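Local atomic coordinates of acetyltransferase (Brucella abortus str. 2308 A, PDB entry 4ZBG), a protein that binds acetyl-CoA and, as a member of the GNAT family, probably transfers its acetyl group to an amine of an acceptor substrate. Residues A[59-64]-A[93-98]. Sequence-based numbering, arbitrary orientation.
With ACO (acetyl coenzyme *a), chain B.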
loop_
_atom_site.group_PDB
_atom_site.type_symbol
_atom_site.label_atom_id
_atom_site.label_comp_id
_atom_site.label_asym_id
_atom_site.label_seq_id
_atom_site.Cartn_x
_atom_site.Cartn_y
_atom_site.Cartn_z
ATOM N N ALA A 59 -0.197 0.860 11.384
ATOM C CA ALA A 59 0.526 0.334 12.526
ATOM C C ALA A 59 0.441 1.410 13.598
ATOM O O ALA A 59 0.843 2.550 13.369
ATOM C CB ALA A 59 1.966 0.082 12.161
ATOM N N GLU A 60 -0.073 1.044 14.768
ATOM C CA GLU A 60 -0.356 1.991 15.835
ATOM C C GLU A 60 0.352 1.548 17.107
ATOM O O GLU A 60 0.380 0.356 17.446
ATOM C CB GLU A 60 -1.866 2.036 16.067
ATOM C CG GLU A 60 -2.371 3.029 17.100
ATOM C CD GLU A 60 -3.887 3.074 17.111
ATOM O OE1 GLU A 60 -4.500 1.985 17.156
ATOM O OE2 GLU A 60 -4.465 4.180 17.040
ATOM N N GLU A 61 0.922 2.511 17.818
ATOM C CA GLU A 61 1.564 2.241 19.095
ATOM C C GLU A 61 1.363 3.466 19.970
ATOM O O GLU A 61 1.616 4.593 19.527
ATOM C CB GLU A 61 3.046 1.983 18.863
ATOM C CG GLU A 61 3.821 1.511 20.068
ATOM C CD GLU A 61 5.284 1.345 19.740
ATOM O OE1 GLU A 61 6.072 2.243 20.082
ATOM O OE2 GLU A 61 5.649 0.331 19.108
ATOM N N ASP A 62 0.892 3.257 21.199
ATOM C CA ASP A 62 0.605 4.361 22.118
ATOM C C ASP A 62 -0.316 5.407 21.485
ATOM O O ASP A 62 -0.169 6.610 21.719
ATOM C CB ASP A 62 1.906 5.002 22.622
ATOM C CG ASP A 62 2.684 4.085 23.542
ATOM O OD1 ASP A 62 2.045 3.389 24.358
ATOM O OD2 ASP A 62 3.928 4.058 23.450
ATOM N N GLY A 63 -1.263 4.938 20.677
ATOM C CA GLY A 63 -2.236 5.811 20.048
ATOM C C GLY A 63 -1.728 6.621 18.871
ATOM O O GLY A 63 -2.466 7.436 18.324
ATOM N N GLN A 64 -0.477 6.393 18.475
ATOM C CA GLN A 64 0.133 7.107 17.354
ATOM C C GLN A 64 0.255 6.189 16.142
ATOM O O GLN A 64 0.622 5.021 16.279
ATOM C CB GLN A 64 1.524 7.616 17.743
ATOM C CG GLN A 64 2.249 8.363 16.625
ATOM C CD GLN A 64 3.636 8.836 17.024
ATOM O OE1 GLN A 64 4.031 9.975 16.748
ATOM N NE2 GLN A 64 4.381 7.973 17.681
ATOM N N PRO A 93 9.918 8.186 9.549
ATOM C CA PRO A 93 11.361 8.014 9.378
ATOM C C PRO A 93 12.087 7.466 10.611
ATOM O O PRO A 93 12.914 6.558 10.479
ATOM C CB PRO A 93 11.820 9.424 9.017
ATOM C CG PRO A 93 10.683 9.916 8.158
ATOM C CD PRO A 93 9.428 9.386 8.840
ATOM N N ALA A 94 11.779 7.989 11.794
ATOM C CA ALA A 94 12.462 7.560 13.007
ATOM C C ALA A 94 12.251 6.088 13.343
ATOM O O ALA A 94 13.083 5.487 14.023
ATOM C CB ALA A 94 12.035 8.420 14.170
ATOM N N ARG A 95 11.142 5.517 12.879
ATOM C CA ARG A 95 10.798 4.141 13.210
ATOM C C ARG A 95 11.023 3.168 12.059
ATOM O O ARG A 95 10.635 2.013 12.156
ATOM C CB ARG A 95 9.358 4.049 13.725
ATOM C CG ARG A 95 9.122 4.761 15.065
ATOM C CD ARG A 95 9.897 4.124 16.224
ATOM N NE ARG A 95 9.419 2.773 16.500
ATOM C CZ ARG A 95 8.456 2.466 17.364
ATOM N NH1 ARG A 95 7.850 3.412 18.064
ATOM N NH2 ARG A 95 8.091 1.203 17.529
ATOM N N GLN A 96 11.661 3.622 10.985
ATOM C CA GLN A 96 12.019 2.725 9.891
ATOM C C GLN A 96 13.125 1.752 10.274
ATOM O O GLN A 96 13.861 1.971 11.237
ATOM C CB GLN A 96 12.442 3.538 8.676
ATOM C CG GLN A 96 11.273 4.267 8.038
ATOM C CD GLN A 96 11.710 5.279 7.007
ATOM O OE1 GLN A 96 12.901 5.409 6.718
ATOM N NE2 GLN A 96 10.751 6.007 6.445
ATOM N N GLY A 97 13.246 0.670 9.512
ATOM C CA GLY A 97 14.297 -0.303 9.752
ATOM C C GLY A 97 14.096 -1.165 10.983
ATOM O O GLY A 97 15.054 -1.719 11.539
ATOM N N GLU A 98 12.842 -1.283 11.408
ATOM C CA GLU A 98 12.473 -2.110 12.554
ATOM C C GLU A 98 11.494 -3.212 12.175
ATOM O O GLU A 98 11.044 -3.969 13.032
ATOM C CB GLU A 98 11.840 -1.248 13.648
ATOM C CG GLU A 98 12.701 -0.093 14.112
ATOM C CD GLU A 98 11.989 0.807 15.104
ATOM O OE1 GLU A 98 10.834 0.505 15.475
ATOM O OE2 GLU A 98 12.593 1.818 15.515
HETATM N N1A ACO B . 17.605 -5.996 11.696
HETATM C C2A ACO B . 18.247 -5.767 10.556
HETATM N N3A ACO B . 17.652 -5.197 9.523
HETATM C C4A ACO B . 16.366 -4.835 9.600
HETATM C C5A ACO B . 15.664 -5.057 10.762
HETATM C C6A ACO B . 16.336 -5.660 11.835
HETATM N N6A ACO B . 15.643 -5.913 13.082
HETATM N N7A ACO B . 14.415 -4.611 10.576
HETATM C C8A ACO B . 14.349 -4.138 9.341
HETATM N N9A ACO B . 15.515 -4.259 8.730
HETATM C C1B ACO B . 15.834 -3.855 7.361
HETATM C C2B ACO B . 15.163 -4.514 6.410
HETATM O O2B ACO B . 15.748 -5.789 6.064
HETATM C C3B ACO B . 15.195 -3.464 5.115
HETATM O O3B ACO B . 16.515 -3.466 4.507
HETATM P P3B ACO B . 16.886 -4.336 3.160
HETATM O O7A ACO B . 18.327 -3.999 2.855
HETATM O O8A ACO B . 15.967 -3.912 2.040
HETATM O O9A ACO B . 16.701 -5.798 3.500
HETATM C C4B ACO B . 14.944 -2.271 5.662
HETATM O O4B ACO B . 15.334 -2.395 7.185
HETATM C C5B ACO B . 13.478 -1.801 5.672
HETATM O O5B ACO B . 12.639 -2.871 6.032
HETATM P P1A ACO B . 11.392 -2.674 7.074
HETATM O O1A ACO B . 11.862 -2.324 8.454
HETATM O O2A ACO B . 10.517 -3.887 6.922
HETATM O O3A ACO B . 10.552 -1.448 6.442
HETATM P P2A ACO B . 10.363 0.034 7.053
HETATM O O4A ACO B . 9.511 -0.011 8.282
HETATM O O5A ACO B . 11.680 0.752 7.139
HETATM O O6A ACO B . 9.444 0.664 5.878
HETATM C CBP ACO B . 9.368 1.871 3.818
HETATM C CCP ACO B . 9.876 0.618 4.537
HETATM C CDP ACO B . 9.751 1.760 2.344
HETATM C CEP ACO B . 7.853 1.926 3.982
HETATM C CAP ACO B . 10.018 3.099 4.459
HETATM O OAP ACO B . 11.392 3.081 4.158
HETATM C C9P ACO B . 9.429 4.432 3.994
HETATM O O9P ACO B . 8.425 4.893 4.450
HETATM N N8P ACO B . 10.179 5.107 2.976
HETATM C C7P ACO B . 9.765 6.387 2.446
HETATM C C6P ACO B . 8.505 6.263 1.605
HETATM C C5P ACO B . 8.676 5.238 0.504
HETATM O O5P ACO B . 9.580 5.284 -0.272
HETATM N N4P ACO B . 7.688 4.202 0.436
HETATM C C3P ACO B . 7.776 3.182 -0.589
HETATM C C2P ACO B . 7.260 3.709 -1.922
HETATM S S1P ACO B . 7.160 2.332 -3.097
HETATM C C ACO B . 5.579 1.553 -2.730
HETATM O O ACO B . 4.824 2.051 -1.957
HETATM C CH3 ACO B . 5.279 0.245 -3.442
#
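Glu61, the last residue of strand 55-61, meets Arg95, which closes the 3-10 turn 93-95. Beyond Glu61 the chain reverses through a type I' turn to Gln64, whose N and O both hydrogen-bond to the Glu61 backbone, forming the hairpin with strand 64-76. In 93-98, Gln96 N hydrogen-bonds back to Pro93 O at 3.2 Å, and Gly97 has positive phi. This loop opens the pyrophosphate-binding Q/R-x-x-G-x-G/A motif of the GNAT fold, here Gln96 to Gly101: Gly97 N donates to O5A of acetyl-CoA at 2.8 Å, Gly99 N and Gly101 N also bind the cofactor, and Gln96 NE2 hydrogen-bonds to Val91 O. On the surface, away from the cofactor, Arg95 grips the Glu61 carboxylate end-on, NH1 to OE1 at 2.9 Å and NH2 to OE2 at 3.0 Å. Both bonds are nearly straight and lie close to the guanidinium plane, but the carboxylate is turned 39° against that plane, so that NH1 reaches OE1 from above the carboxylate while NH2 meets OE2 on the syn side, tilted out of its plane. With CG anti to the backbone N (chi1 -172°), the extended Glu61 side chain reaches an arginine bent at chi2 and chi3. Arg95 NE turns to Glu98 OE1 at 2.9 Å, again syn but tilted, which should fix the guanidinium's rotation and probably shares its charge between two carboxylates. Arg95 also packs against Leu66 and Ile100.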